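Local coordinates for protein probable glutathione reductase (Sinorhizobium meliloti, PDB 4DNA) that probably catalyses the NADPH-dependent reduction of glutathione disulfide to glutathione, working as a homodimer that binds one FAD per subunit, at residues Cys230-Ser236 and Ala247-His252; Asp242-Val246 and Val256-Val260; Glu369-Phe375 and Thr389-Val395. All blocks are in the same frame, centred on the assembly; numbering follows the deposited sequence.

Contact 1: Cys230-Ser236 and Ala247-His252; sequences CEDIIQS and ATTMKH
Glu-231 and Lys-251 open a pairing that runs on into a beta hairpin, strands 234-239 and 245-249 of the small antiparallel sheet in the family's NAD(P)-binding domain. Outside the strands, side chains do much of the holding. The lysine, extended beyond CG, uses NZ to reach the backbone carbonyl O of Glu-231 at 3.1 Å, in the plane of that carbonyl. The Glu-231 carboxylate lies near the same ammonium without forming a salt bridge.

Asp-232 follows, with its CG trans to the backbone N (chi1 -158°), which carries the carboxylate across to segment 247-252. Asp-232 OD1 accepts a bond of 2.8 Å from Ile-233 N, which meets it from above the carboxylate plane. The same oxygen takes a weak bond from the backbone N of Lys-251. OD2 faces the edge of the His-252 ring at ND1, carboxylate and ring planes turned 47° apart; the modelled length of this His-carboxylate bond is doubtful, since OD2 sits too close to Thr-249. Ile-233 then meets the CE of Met-250, a selenomethionine, through its CG2 branch.

Ile-234 stands opposite Thr-249 in a non-hydrogen-bonded pair and also packs on Leu-174 and Ala-176 of the parallel sheet. The amide group of Gln-235, brought round by a bend at chi2, packs against Met-250 CG, which lies 3.4 Å from Gln-235 OE1. Here the pairing slips, Gln-235 and Ser-236 both bonding to Thr-248: Gln-235 N meets Thr-248 O at 2.6 Å, and Ser-236 O takes Thr-248 N at 2.8 Å in a bond only 11° from straight.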
loop_
_atom_site.group_PDB
_atom_site.type_symbol
_atom_site.label_atom_id
_atom_site.label_comp_id
_atom_site.label_asym_id
_atom_site.label_seq_id
_atom_site.Cartn_x
_atom_site.Cartn_y
_atom_site.Cartn_z
ATOM N N CYS A 230 -25.837 1.908 18.222
ATOM C CA CYS A 230 -25.148 2.927 18.992
ATOM C C CYS A 230 -25.922 3.346 20.253
ATOM O O CYS A 230 -27.114 3.058 20.385
ATOM C CB CYS A 230 -24.829 4.124 18.087
ATOM S SG CYS A 230 -23.236 3.957 17.242
ATOM N N GLU A 231 -25.217 4.008 21.172
ATOM C CA GLU A 231 -25.801 4.603 22.376
ATOM C C GLU A 231 -26.602 3.588 23.166
ATOM O O GLU A 231 -27.726 3.866 23.582
ATOM C CB GLU A 231 -26.715 5.790 22.031
ATOM C CG GLU A 231 -26.151 6.819 21.056
ATOM C CD GLU A 231 -26.824 8.171 21.184
ATOM O OE1 GLU A 231 -27.661 8.337 22.092
ATOM O OE2 GLU A 231 -26.509 9.077 20.391
ATOM N N ASP A 232 -26.024 2.410 23.368
ATOM C CA ASP A 232 -26.743 1.313 24.004
ATOM C C ASP A 232 -25.795 0.336 24.677
ATOM O O ASP A 232 -24.613 0.293 24.362
ATOM C CB ASP A 232 -27.602 0.587 22.972
ATOM C CG ASP A 232 -28.751 -0.177 23.592
ATOM O OD1 ASP A 232 -28.972 -0.089 24.824
ATOM O OD2 ASP A 232 -29.439 -0.879 22.826
ATOM N N ILE A 233 -26.350 -0.462 25.584
ATOM C CA ILE A 233 -25.595 -1.280 26.519
ATOM C C ILE A 233 -26.302 -2.629 26.671
ATOM O O ILE A 233 -27.519 -2.717 26.459
ATOM C CB ILE A 233 -25.496 -0.529 27.881
ATOM C CG1 ILE A 233 -24.175 -0.832 28.597
ATOM C CG2 ILE A 233 -26.715 -0.759 28.776
ATOM C CD1 ILE A 233 -23.751 0.261 29.569
ATOM N N ILE A 234 -25.562 -3.676 27.030
ATOM C CA ILE A 234 -26.197 -4.955 27.406
ATOM C C ILE A 234 -26.574 -4.983 28.902
ATOM O O ILE A 234 -25.694 -4.864 29.758
ATOM C CB ILE A 234 -25.320 -6.173 27.030
ATOM C CG1 ILE A 234 -25.244 -6.320 25.514
ATOM C CG2 ILE A 234 -25.877 -7.460 27.627
ATOM C CD1 ILE A 234 -24.208 -7.311 25.041
ATOM N N GLN A 235 -27.878 -5.114 29.197
ATOM C CA GLN A 235 -28.397 -5.215 30.581
ATOM C C GLN A 235 -27.909 -6.511 31.248
ATOM O O GLN A 235 -27.415 -6.493 32.382
ATOM C CB GLN A 235 -29.945 -5.189 30.646
ATOM C CG GLN A 235 -30.686 -4.172 29.784
ATOM C CD GLN A 235 -30.854 -2.814 30.440
ATOM O OE1 GLN A 235 -29.893 -2.224 30.934
ATOM N NE2 GLN A 235 -32.079 -2.300 30.426
ATOM N N SER A 236 -28.069 -7.628 30.529
ATOM C CA SER A 236 -27.693 -8.968 31.004
ATOM C C SER A 236 -27.689 -9.996 29.874
ATOM O O SER A 236 -28.396 -9.842 28.869
ATOM C CB SER A 236 -28.660 -9.441 32.081
ATOM O OG SER A 236 -29.938 -9.629 31.513
ATOM N N ALA A 247 -29.361 -11.867 24.869
ATOM C CA ALA A 247 -28.816 -10.661 25.466
ATOM C C ALA A 247 -29.885 -9.594 25.576
ATOM O O ALA A 247 -30.617 -9.342 24.618
ATOM C CB ALA A 247 -27.663 -10.151 24.638
ATOM N N THR A 248 -29.960 -8.969 26.749
ATOM C CA THR A 248 -30.963 -7.938 27.030
ATOM C C THR A 248 -30.386 -6.534 26.877
ATOM O O THR A 248 -29.283 -6.230 27.331
ATOM C CB THR A 248 -31.604 -8.141 28.423
ATOM O OG1 THR A 248 -32.046 -9.499 28.535
ATOM C CG2 THR A 248 -32.800 -7.210 28.650
ATOM N N THR A 249 -31.158 -5.683 26.225
ATOM C CA THR A 249 -30.705 -4.378 25.821
ATOM C C THR A 249 -31.643 -3.352 26.414
ATOM O O THR A 249 -32.822 -3.641 26.601
ATOM C CB THR A 249 -30.738 -4.309 24.291
ATOM O OG1 THR A 249 -29.695 -5.140 23.765
ATOM C CG2 THR A 249 -30.540 -2.921 23.808
HETATM N N MSE A 250 -31.122 -2.169 26.730
HETATM C CA MSE A 250 -31.971 -1.052 27.165
HETATM C C MSE A 250 -32.924 -0.709 26.055
HETATM O O MSE A 250 -34.147 -0.638 26.257
HETATM C CB MSE A 250 -31.155 0.213 27.411
HETATM C CG MSE A 250 -30.569 0.361 28.813
HETATM SE SE MSE A 250 -30.082 2.263 29.073
HETATM C CE MSE A 250 -28.125 2.163 29.372
ATOM N N LYS A 251 -32.359 -0.541 24.861
ATOM C CA LYS A 251 -33.055 0.091 23.750
ATOM C C LYS A 251 -33.567 -0.835 22.632
ATOM O O LYS A 251 -34.620 -0.575 22.055
ATOM C CB LYS A 251 -32.188 1.211 23.184
ATOM C CG LYS A 251 -31.802 2.244 24.234
ATOM C CD LYS A 251 -31.268 3.521 23.613
ATOM C CE LYS A 251 -30.853 4.502 24.696
ATOM N NZ LYS A 251 -30.219 5.716 24.114
ATOM N N HIS A 252 -32.850 -1.910 22.329
ATOM C CA HIS A 252 -33.248 -2.761 21.208
ATOM C C HIS A 252 -33.756 -4.118 21.619
ATOM O O HIS A 252 -33.542 -5.102 20.906
ATOM C CB HIS A 252 -32.105 -2.885 20.207
ATOM C CG HIS A 252 -31.507 -1.551 19.782
ATOM N ND1 HIS A 252 -30.501 -0.955 20.459
ATOM C CD2 HIS A 252 -31.806 -0.712 18.707
ATOM C CE1 HIS A 252 -30.178 0.203 19.855
ATOM N NE2 HIS A 252 -30.976 0.350 18.783
#

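Contact 2: Asp242-Val246 and Val256-Val260; sequences DGRRV and VADQV
Alongside Asp-258 runs the side chain of Arg-244, both heading in one direction, a charged pair on the flank of the beta hairpin formed by strands 245-249 and 254-257. Their flat groups are turned 31° from each other. The arginine bends at chi3, which brings its NH2 back to Asp-258 OD1 at 3.1 Å; the nitrogen approaches on the syn side, 22° out of the carboxylate plane, so the salt bridge is tilted rather than flat. Each partner is also held by Glu-171: its carboxylate takes the same NH2, while its backbone N bonds to OD2 of the aspartate. A leucine in place of Arg-244 would probably leave Asp-258 OD1 and the Glu-171 carboxylate without their shared positive mate, although OD2 would keep its backbone donor.

The aliphatic root of Arg-244 has a second task, crossing Val-256 at about a right angle, with Arg-244 CB 4.0 Å from Val-256 CG1. Val-246 and Val-256 form the neighbouring non-hydrogen-bonded pair and meet obliquely through their CG2 methyls.

Arg-245 turns to the other face, that of Ala-257, at the corner where strand 254-257 ends and strand 259-262 enters the parallel sheet. Arg-245 CB rests on Val-260 CG2 at 3.8 Å; the bend at chi2 then takes Arg-245 CD to 3.3 Å from Asp-258 O. From there the guanidinium continues to a weak bond between NE and Leu-156 O, and NH1 bonds weakly to a water that in turn donates to Gln-259 OE1. Between the strands, the backbones of Arg-245 and Ala-257 close a hydrogen-bonded pair, with N to O distances of 2.8 Å in both directions.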
loop_
_atom_site.group_PDB
_atom_site.type_symbol
_atom_site.label_atom_id
_atom_site.label_comp_id
_atom_site.label_asym_id
_atom_site.label_seq_id
_atom_site.Cartn_x
_atom_site.Cartn_y
_atom_site.Cartn_z
ATOM N N ASP A 242 -31.585 -23.893 23.695
ATOM C CA ASP A 242 -30.736 -24.482 22.647
ATOM C C ASP A 242 -29.235 -24.224 22.772
ATOM O O ASP A 242 -28.480 -24.550 21.858
ATOM C CB ASP A 242 -31.220 -24.039 21.264
ATOM C CG ASP A 242 -32.682 -24.353 21.031
ATOM O OD1 ASP A 242 -33.198 -25.360 21.575
ATOM O OD2 ASP A 242 -33.318 -23.579 20.294
ATOM N N GLY A 243 -28.807 -23.648 23.894
ATOM C CA GLY A 243 -27.398 -23.283 24.088
ATOM C C GLY A 243 -27.034 -21.893 23.575
ATOM O O GLY A 243 -25.972 -21.357 23.909
ATOM N N ARG A 244 -27.918 -21.315 22.763
ATOM C CA ARG A 244 -27.758 -19.958 22.249
ATOM C C ARG A 244 -27.869 -18.915 23.355
ATOM O O ARG A 244 -28.411 -19.197 24.422
ATOM C CB ARG A 244 -28.786 -19.680 21.150
ATOM C CG ARG A 244 -28.268 -19.999 19.761
ATOM C CD ARG A 244 -29.193 -19.492 18.676
ATOM N NE ARG A 244 -30.091 -20.539 18.200
ATOM C CZ ARG A 244 -29.853 -21.309 17.142
ATOM N NH1 ARG A 244 -30.730 -22.234 16.787
ATOM N NH2 ARG A 244 -28.743 -21.146 16.432
ATOM N N ARG A 245 -27.354 -17.715 23.090
ATOM C CA ARG A 245 -27.326 -16.642 24.080
ATOM C C ARG A 245 -28.338 -15.547 23.809
ATOM O O ARG A 245 -28.420 -14.996 22.704
ATOM C CB ARG A 245 -25.928 -16.039 24.198
ATOM C CG ARG A 245 -24.956 -16.877 25.012
ATOM C CD ARG A 245 -24.279 -17.957 24.181
ATOM N NE ARG A 245 -23.175 -18.555 24.927
ATOM C CZ ARG A 245 -23.279 -19.636 25.694
ATOM N NH1 ARG A 245 -22.222 -20.073 26.344
ATOM N NH2 ARG A 245 -24.433 -20.283 25.819
ATOM N N VAL A 246 -29.117 -15.249 24.838
ATOM C CA VAL A 246 -30.077 -14.172 24.781
ATOM C C VAL A 246 -29.490 -13.001 25.550
ATOM O O VAL A 246 -29.147 -13.133 26.726
ATOM C CB VAL A 246 -31.425 -14.578 25.397
ATOM C CG1 VAL A 246 -32.464 -13.495 25.150
ATOM C CG2 VAL A 246 -31.890 -15.903 24.814
ATOM N N VAL A 256 -30.926 -12.588 20.245
ATOM C CA VAL A 256 -30.393 -13.933 20.403
ATOM C C VAL A 256 -29.258 -14.147 19.420
ATOM O O VAL A 256 -29.374 -13.789 18.251
ATOM C CB VAL A 256 -31.475 -15.019 20.221
ATOM C CG1 VAL A 256 -30.937 -16.364 20.685
ATOM C CG2 VAL A 256 -32.738 -14.683 21.005
ATOM N N ALA A 257 -28.151 -14.707 19.895
ATOM C CA ALA A 257 -27.031 -15.053 19.006
ATOM C C ALA A 257 -26.300 -16.285 19.503
ATOM O O ALA A 257 -26.401 -16.634 20.681
ATOM C CB ALA A 257 -26.069 -13.886 18.873
ATOM N N ASP A 258 -25.576 -16.949 18.604
ATOM C CA ASP A 258 -24.759 -18.101 18.984
ATOM C C ASP A 258 -23.659 -17.738 20.002
ATOM O O ASP A 258 -23.446 -18.447 20.977
ATOM C CB ASP A 258 -24.181 -18.793 17.750
ATOM C CG ASP A 258 -25.194 -19.680 17.046
ATOM O OD1 ASP A 258 -26.028 -20.297 17.730
ATOM O OD2 ASP A 258 -25.154 -19.782 15.805
ATOM N N GLN A 259 -22.975 -16.621 19.783
ATOM C CA GLN A 259 -21.958 -16.152 20.726
ATOM C C GLN A 259 -22.153 -14.666 21.011
ATOM O O GLN A 259 -22.654 -13.914 20.152
ATOM C CB GLN A 259 -20.543 -16.396 20.188
ATOM C CG GLN A 259 -20.242 -17.835 19.802
ATOM C CD GLN A 259 -19.896 -18.719 20.990
ATOM O OE1 GLN A 259 -19.332 -18.268 21.982
ATOM N NE2 GLN A 259 -20.225 -19.989 20.882
ATOM N N VAL A 260 -21.769 -14.258 22.225
ATOM C CA VAL A 260 -21.746 -12.848 22.616
ATOM C C VAL A 260 -20.334 -12.467 23.043
ATOM O O VAL A 260 -19.855 -12.902 24.078
ATOM C CB VAL A 260 -22.740 -12.530 23.751
ATOM C CG1 VAL A 260 -22.625 -11.069 24.157
ATOM C CG2 VAL A 260 -24.165 -12.843 23.318
HETATM O O HOH W 1 -19.859 -19.759 24.426
#

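Contact 3: Glu369-Phe375 and Thr389-Val395; sequences EVYRAEF and TIMKLVV
Strands 369-375 and 389-395 run antiparallel, at 173°, in unbroken register from Glu-369 opposite Val-395 to Phe-375 opposite Thr-389, and eight backbone hydrogen bonds close four hydrogen-bonded pairs. They are central neighbours in the large antiparallel sheet of the dimerisation domain, with strand 402-408 beyond one and strand 454-457 beyond the other.

On the face of Tyr-371, Ala-373 and Phe-375 the contacts are mainly aromatic and aliphatic, with Glu-369 as a charge among them. With chi1 at 66°, CG of Phe-375 is held between its backbone N and carbonyl carbon, and the ring lies along Thr-389: Thr-389 CB sits over one face, 3.9 Å from the ring centroid, in a CH-pi contact. The selenium of Met-391, a selenomethionine, comes instead to the ring edge, 4.1 Å from Phe-375 CE1, a Met-aromatic contact. Ala-373 and Met-391 touch through their CB atoms. Further along, Tyr-371 meets Leu-393 through CB and Val-395 CG2 through CE1, at 4.0 Å, while its OH bonds to Arg-400, which also forms a salt bridge with Glu-369.

The face of Arg-372, Glu-374 and Lys-392 mixes charges with aliphatic groups. Arg-372 stretches out from CG to NE and lays its guanidinium against Ile-390, whose CG2 lies over one face. Arg-372 NH2 reaches Glu-374 OE2 at 3.2 Å in the guanidinium plane but from well above the carboxylate plane. Lys-392 packs its CE on Val-370 CG1 at 3.6 Å; its NZ sits among carboxylates that would be expected to keep the buried ammonium charged. The strands are thus joined to each other by backbone bonds and packing, while salt bridges tie Lys-392 to Asp-210, Asp-212 and Glu-358, Arg-372 to Asp-212, and Glu-369 to Arg-400.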
loop_
_atom_site.group_PDB
_atom_site.type_symbol
_atom_site.label_atom_id
_atom_site.label_comp_id
_atom_site.label_asym_id
_atom_site.label_seq_id
_atom_site.Cartn_x
_atom_site.Cartn_y
_atom_site.Cartn_z
ATOM N N GLU A 369 -6.310 23.976 6.945
ATOM C CA GLU A 369 -6.807 23.632 5.617
ATOM C C GLU A 369 -6.986 22.123 5.559
ATOM O O GLU A 369 -6.151 21.361 6.062
ATOM C CB GLU A 369 -5.877 24.147 4.514
ATOM C CG GLU A 369 -5.711 25.667 4.518
ATOM C CD GLU A 369 -4.417 26.188 3.881
ATOM O OE1 GLU A 369 -3.399 25.463 3.823
ATOM O OE2 GLU A 369 -4.416 27.362 3.451
ATOM N N VAL A 370 -8.108 21.700 4.985
ATOM C CA VAL A 370 -8.455 20.280 4.897
ATOM C C VAL A 370 -8.575 19.864 3.428
ATOM O O VAL A 370 -9.186 20.571 2.600
ATOM C CB VAL A 370 -9.741 19.957 5.683
ATOM C CG1 VAL A 370 -10.125 18.500 5.519
ATOM C CG2 VAL A 370 -9.554 20.286 7.155
ATOM N N TYR A 371 -7.958 18.722 3.121
ATOM C CA TYR A 371 -7.871 18.231 1.773
ATOM C C TYR A 371 -8.507 16.836 1.738
ATOM O O TYR A 371 -7.919 15.861 2.192
ATOM C CB TYR A 371 -6.407 18.260 1.321
ATOM C CG TYR A 371 -5.788 19.674 1.223
ATOM C CD1 TYR A 371 -5.255 20.315 2.351
ATOM C CD2 TYR A 371 -5.709 20.354 -0.003
ATOM C CE1 TYR A 371 -4.679 21.574 2.259
ATOM C CE2 TYR A 371 -5.144 21.618 -0.095
ATOM C CZ TYR A 371 -4.635 22.222 1.042
ATOM O OH TYR A 371 -4.077 23.479 0.973
ATOM N N ARG A 372 -9.737 16.762 1.224
ATOM C CA ARG A 372 -10.571 15.567 1.343
ATOM C C ARG A 372 -10.858 14.973 -0.024
ATOM O O ARG A 372 -11.287 15.667 -0.941
ATOM C CB ARG A 372 -11.893 15.905 2.040
ATOM C CG ARG A 372 -12.620 14.706 2.638
ATOM C CD ARG A 372 -14.069 14.994 2.991
ATOM N NE ARG A 372 -14.747 13.798 3.504
ATOM C CZ ARG A 372 -15.562 13.011 2.796
ATOM N NH1 ARG A 372 -15.837 13.276 1.521
ATOM N NH2 ARG A 372 -16.117 11.949 3.366
ATOM N N ALA A 373 -10.617 13.677 -0.147
ATOM C CA ALA A 373 -10.766 12.981 -1.414
ATOM C C ALA A 373 -11.711 11.816 -1.223
ATOM O O ALA A 373 -11.515 11.005 -0.322
ATOM C CB ALA A 373 -9.415 12.480 -1.892
ATOM N N GLU A 374 -12.742 11.739 -2.052
ATOM C CA GLU A 374 -13.679 10.637 -1.957
ATOM C C GLU A 374 -13.911 10.023 -3.323
ATOM O O GLU A 374 -14.298 10.726 -4.255
ATOM C CB GLU A 374 -14.994 11.108 -1.365
ATOM C CG GLU A 374 -15.743 10.015 -0.614
ATOM C CD GLU A 374 -17.111 10.480 -0.139
ATOM O OE1 GLU A 374 -17.835 11.090 -0.968
ATOM O OE2 GLU A 374 -17.449 10.237 1.054
ATOM N N PHE A 375 -13.682 8.719 -3.442
ATOM C CA PHE A 375 -13.705 8.095 -4.755
ATOM C C PHE A 375 -13.874 6.575 -4.791
ATOM O O PHE A 375 -13.556 5.861 -3.828
ATOM C CB PHE A 375 -12.471 8.517 -5.566
ATOM C CG PHE A 375 -11.172 8.019 -5.009
ATOM C CD1 PHE A 375 -10.505 8.728 -4.021
ATOM C CD2 PHE A 375 -10.594 6.853 -5.492
ATOM C CE1 PHE A 375 -9.287 8.274 -3.519
ATOM C CE2 PHE A 375 -9.384 6.398 -4.996
ATOM C CZ PHE A 375 -8.728 7.108 -4.013
ATOM N N THR A 389 -13.356 5.231 -1.365
ATOM C CA THR A 389 -12.136 5.527 -0.648
ATOM C C THR A 389 -12.196 6.965 -0.147
ATOM O O THR A 389 -12.457 7.889 -0.922
ATOM C CB THR A 389 -10.878 5.247 -1.501
ATOM O OG1 THR A 389 -10.826 3.852 -1.808
ATOM C CG2 THR A 389 -9.607 5.632 -0.756
ATOM N N ILE A 390 -11.995 7.139 1.160
ATOM C CA ILE A 390 -11.821 8.468 1.718
ATOM C C ILE A 390 -10.357 8.673 2.070
ATOM O O ILE A 390 -9.748 7.824 2.717
ATOM C CB ILE A 390 -12.772 8.736 2.894
ATOM C CG1 ILE A 390 -14.217 8.761 2.395
ATOM C CG2 ILE A 390 -12.487 10.090 3.515
ATOM C CD1 ILE A 390 -15.230 8.282 3.414
HETATM N N MSE A 391 -9.797 9.785 1.594
HETATM C CA MSE A 391 -8.391 10.140 1.813
HETATM C C MSE A 391 -8.313 11.568 2.256
HETATM O O MSE A 391 -8.603 12.474 1.474
HETATM C CB MSE A 391 -7.649 10.023 0.499
HETATM C CG MSE A 391 -7.288 8.563 0.305
HETATM SE SE MSE A 391 -5.919 8.377 -1.100
HETATM C CE MSE A 391 -5.505 6.465 -0.872
ATOM N N LYS A 392 -7.927 11.797 3.508
ATOM C CA LYS A 392 -8.077 13.125 4.075
ATOM C C LYS A 392 -6.810 13.640 4.716
ATOM O O LYS A 392 -6.264 13.004 5.600
ATOM C CB LYS A 392 -9.256 13.151 5.052
ATOM C CG LYS A 392 -9.274 14.310 6.032
ATOM C CD LYS A 392 -10.686 14.854 6.201
ATOM C CE LYS A 392 -10.866 15.637 7.494
ATOM N NZ LYS A 392 -11.503 14.848 8.573
ATOM N N LEU A 393 -6.365 14.803 4.253
ATOM C CA LEU A 393 -5.188 15.477 4.779
ATOM C C LEU A 393 -5.568 16.698 5.588
ATOM O O LEU A 393 -6.421 17.487 5.148
ATOM C CB LEU A 393 -4.280 15.917 3.638
ATOM C CG LEU A 393 -3.448 14.803 3.001
ATOM C CD1 LEU A 393 -2.734 15.282 1.748
ATOM C CD2 LEU A 393 -2.458 14.297 4.014
ATOM N N VAL A 394 -4.935 16.864 6.756
ATOM C CA VAL A 394 -5.191 18.031 7.620
ATOM C C VAL A 394 -3.912 18.876 7.767
ATOM O O VAL A 394 -2.844 18.341 8.105
ATOM C CB VAL A 394 -5.743 17.621 8.998
ATOM C CG1 VAL A 394 -6.125 18.851 9.798
ATOM C CG2 VAL A 394 -6.943 16.695 8.853
ATOM N N VAL A 395 -4.031 20.184 7.511
ATOM C CA VAL A 395 -2.878 21.076 7.331
ATOM C C VAL A 395 -2.958 22.375 8.146
ATOM O O VAL A 395 -4.014 23.025 8.206
ATOM C CB VAL A 395 -2.727 21.423 5.847
ATOM C CG1 VAL A 395 -1.797 22.612 5.632
ATOM C CG2 VAL A 395 -2.263 20.190 5.083
#

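How the contacts relate
Contacts 1 and 2 join successive strand pairs of one three-stranded antiparallel sheet, contact 2 also reaching into the parallel sheet through strand 259-262. Both use strand 245-249, their segments alternate along the chain, and they touch where Ile-234 packs on Val-260. Both are partly buried. Contact 3 lies in the dimerisation domain, its centre about 35 Å from that of contact 1 and about 42 Å from that of contact 2, and is largely buried. The chemistry follows the place. The small sheet has short runs of backbone pairing, supplemented by polar side chains at strand ends and turns, whereas the central strands of contact 3 pair without a break and combine apolar packing with ion pairs to residues beyond the two strands.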